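Local coordinates for protein DyP (Bjerkandera adusta, PDB 3VXJ) that probably acts as a heme-dependent peroxidase of the DyP family, oxidising dyes and phenolic compounds at the expense of hydrogen peroxide, at residues 224-229 against 419-424. Numbering follows the deposited sequence.
Sequences QQKVPE and FVIPKG. With HEM (protoporphyrin IX containing Fe), chain B.
Gln-224 and Ile-421 face each other as an antiparallel hydrogen-bonded pair: Gln-224 N donates to Ile-421 O, and Ile-421 N returns a bond of 2.8 Å to Gln-224 O. A third bond, from Lys-226 N to Phe-419 O (2.8 Å), carries the ladder past the strand end, and Lys-226 is itself the N-cap of helix 227-236. Between these bonds the non-hydrogen-bonded pair Gln-225 and Val-420 has no N-H...O bonds between its members; a CA-H...O contact from Gln-225 CA to Phe-419 O (3.3 Å) supplements the ladder. Strands 216-225 and 420-430 are neighbours in the four-stranded antiparallel sheet of the C-terminal ferredoxin-like half of the DyP fold, and the side chains of Gln-225 and Val-420 both come up to the heme. Val-420, a compact branched residue, sets both methyls against a vinyl group, with CG1 3.7 Å from HEM CBB. Gln-225 suits a mixed setting: its extended chain lays CD against the same vinyl carbon, and NE2 approaches the methyl HEM CMB at 3.7 Å while hydrogen-bonding Glu-165. Shortened to an alanine, Gln-225 would probably leave Glu-165 without this amide partner and the vinyl less closely packed. On the face of Gln-224 and Ile-421, which is partly exposed, long chains with polar ends fit: Lys-226 CE passes Ile-421 CG1 at 4.0 Å, and the methylenes of Lys-423, whose ammonium bonds Gln-107 O, cross Gln-224 near OE1. With CG anti to its carbonyl carbon (chi1 -55°), the flat Phe-419 ring reaches the first helical turn, where CE1 meets Glu-229 O at 3.5 Å and Glu-229 CB lies alongside.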
# COMPACT_ATOMS: atom_id res chain seq x y z
N GLN A 224 -7.60 -1.72 9.97
CA GLN A 224 -8.32 -0.79 10.82
C GLN A 224 -7.30 0.00 11.63
O GLN A 224 -6.37 -0.58 12.19
CB GLN A 224 -9.28 -1.54 11.74
CG GLN A 224 -10.12 -0.64 12.62
CD GLN A 224 -11.28 -1.35 13.27
OE1 GLN A 224 -11.61 -2.49 12.93
NE2 GLN A 224 -11.93 -0.67 14.20
N GLN A 225 -7.47 1.32 11.71
CA GLN A 225 -6.55 2.17 12.46
C GLN A 225 -7.16 2.71 13.75
O GLN A 225 -8.36 3.05 13.80
CB GLN A 225 -6.05 3.33 11.59
CG GLN A 225 -5.06 2.88 10.49
CD GLN A 225 -4.75 3.95 9.47
OE1 GLN A 225 -5.26 3.91 8.36
NE2 GLN A 225 -3.89 4.89 9.83
N LYS A 226 -6.33 2.77 14.78
CA LYS A 226 -6.71 3.26 16.10
C LYS A 226 -6.13 4.66 16.30
O LYS A 226 -5.03 4.83 16.85
CB LYS A 226 -6.21 2.30 17.17
CG LYS A 226 -6.64 0.85 16.97
CD LYS A 226 -8.14 0.64 17.09
CE LYS A 226 -8.47 -0.83 17.23
NZ LYS A 226 -9.94 -1.06 17.37
N VAL A 227 -6.86 5.65 15.81
CA VAL A 227 -6.34 7.02 15.72
C VAL A 227 -6.30 7.74 17.08
O VAL A 227 -5.26 8.31 17.43
CB VAL A 227 -7.08 7.85 14.63
CG1 VAL A 227 -6.51 9.26 14.55
CG2 VAL A 227 -6.98 7.15 13.28
N PRO A 228 -7.40 7.72 17.85
CA PRO A 228 -7.30 8.33 19.18
C PRO A 228 -6.20 7.71 20.04
O PRO A 228 -5.52 8.42 20.79
CB PRO A 228 -8.67 8.04 19.80
CG PRO A 228 -9.59 7.94 18.64
CD PRO A 228 -8.78 7.24 17.58
N GLU A 229 -6.01 6.40 19.91
CA GLU A 229 -4.97 5.69 20.66
C GLU A 229 -3.57 6.14 20.22
O GLU A 229 -2.71 6.37 21.06
CB GLU A 229 -5.14 4.18 20.50
CG GLU A 229 -6.38 3.59 21.18
CD GLU A 229 -7.66 3.67 20.34
OE1 GLU A 229 -7.70 4.32 19.26
OE2 GLU A 229 -8.67 3.08 20.78
N PHE A 419 -1.39 0.01 16.56
CA PHE A 419 -2.45 0.94 16.16
C PHE A 419 -3.05 0.61 14.80
O PHE A 419 -3.96 1.30 14.32
CB PHE A 419 -1.93 2.38 16.13
CG PHE A 419 -1.28 2.83 17.41
CD1 PHE A 419 -2.02 2.90 18.58
CD2 PHE A 419 0.04 3.22 17.42
CE1 PHE A 419 -1.43 3.33 19.78
CE2 PHE A 419 0.65 3.66 18.61
CZ PHE A 419 -0.09 3.71 19.78
N VAL A 420 -2.52 -0.44 14.17
CA VAL A 420 -2.93 -0.87 12.84
C VAL A 420 -3.28 -2.35 12.93
O VAL A 420 -2.42 -3.18 13.23
CB VAL A 420 -1.80 -0.66 11.80
CG1 VAL A 420 -2.22 -1.20 10.44
CG2 VAL A 420 -1.43 0.82 11.69
N ILE A 421 -4.54 -2.67 12.70
CA ILE A 421 -5.05 -4.02 12.91
C ILE A 421 -5.44 -4.64 11.57
O ILE A 421 -6.36 -4.14 10.91
CB ILE A 421 -6.30 -4.01 13.81
CG1 ILE A 421 -6.06 -3.19 15.10
CG2 ILE A 421 -6.76 -5.43 14.13
CD1 ILE A 421 -5.02 -3.77 16.05
N PRO A 422 -4.74 -5.71 11.14
CA PRO A 422 -5.18 -6.39 9.91
C PRO A 422 -6.50 -7.11 10.12
O PRO A 422 -6.64 -7.92 11.05
CB PRO A 422 -4.04 -7.39 9.64
CG PRO A 422 -2.86 -6.88 10.46
CD PRO A 422 -3.49 -6.28 11.68
N LYS A 423 -7.48 -6.80 9.27
CA LYS A 423 -8.82 -7.38 9.36
C LYS A 423 -9.09 -8.37 8.23
O LYS A 423 -10.16 -8.97 8.17
CB LYS A 423 -9.89 -6.27 9.31
CG LYS A 423 -9.79 -5.24 10.43
CD LYS A 423 -9.92 -5.85 11.83
CE LYS A 423 -11.34 -6.36 12.09
NZ LYS A 423 -11.40 -7.09 13.39
N GLY A 424 -8.10 -8.57 7.37
CA GLY A 424 -8.25 -9.42 6.20
C GLY A 424 -7.37 -8.91 5.08
O GLY A 424 -6.86 -7.78 5.13
CHA HEM B . 5.31 4.99 2.87
CHB HEM B . 1.52 5.10 5.87
CHC HEM B . 1.24 0.27 5.74
CHD HEM B . 5.01 0.14 2.72
C1A HEM B . 4.34 5.44 3.71
C2A HEM B . 4.12 6.82 4.09
C3A HEM B . 3.07 6.84 4.94
C4A HEM B . 2.59 5.49 5.08
CMA HEM B . 2.44 8.07 5.62
CAA HEM B . 5.01 8.00 3.65
CBA HEM B . 4.59 8.67 2.34
CGA HEM B . 4.90 7.85 1.11
O1A HEM B . 6.08 7.68 0.73
O2A HEM B . 3.92 7.37 0.47
C1B HEM B . 1.10 3.80 6.09
C2B HEM B . -0.01 3.40 6.92
C3B HEM B . -0.09 2.06 6.88
C4B HEM B . 0.96 1.59 6.01
CMB HEM B . -0.90 4.40 7.71
CAB HEM B . -1.12 1.14 7.58
CBB HEM B . -2.32 1.57 7.95
C1C HEM B . 2.27 -0.18 4.95
C2C HEM B . 2.60 -1.57 4.72
C3C HEM B . 3.66 -1.61 3.89
C4C HEM B . 4.01 -0.24 3.57
CMC HEM B . 1.84 -2.76 5.32
CAC HEM B . 4.41 -2.84 3.31
CBC HEM B . 4.61 -3.95 4.04
C1D HEM B . 5.38 1.43 2.44
C2D HEM B . 6.37 1.78 1.44
C3D HEM B . 6.47 3.27 1.50
C4D HEM B . 5.53 3.69 2.51
CMD HEM B . 7.19 0.87 0.52
CAD HEM B . 7.42 4.11 0.64
CBD HEM B . 8.79 4.07 1.31
CGD HEM B . 9.82 4.84 0.51
O1D HEM B . 10.51 5.70 1.12
O2D HEM B . 9.96 4.59 -0.71
NA HEM B . 3.40 4.66 4.35
NB HEM B . 1.70 2.66 5.57
NC HEM B . 3.17 0.60 4.27
ND HEM B . 4.88 2.59 3.03
FE HEM B . 3.33 2.62 4.36
O HOH W 1 2.11 2.83 2.80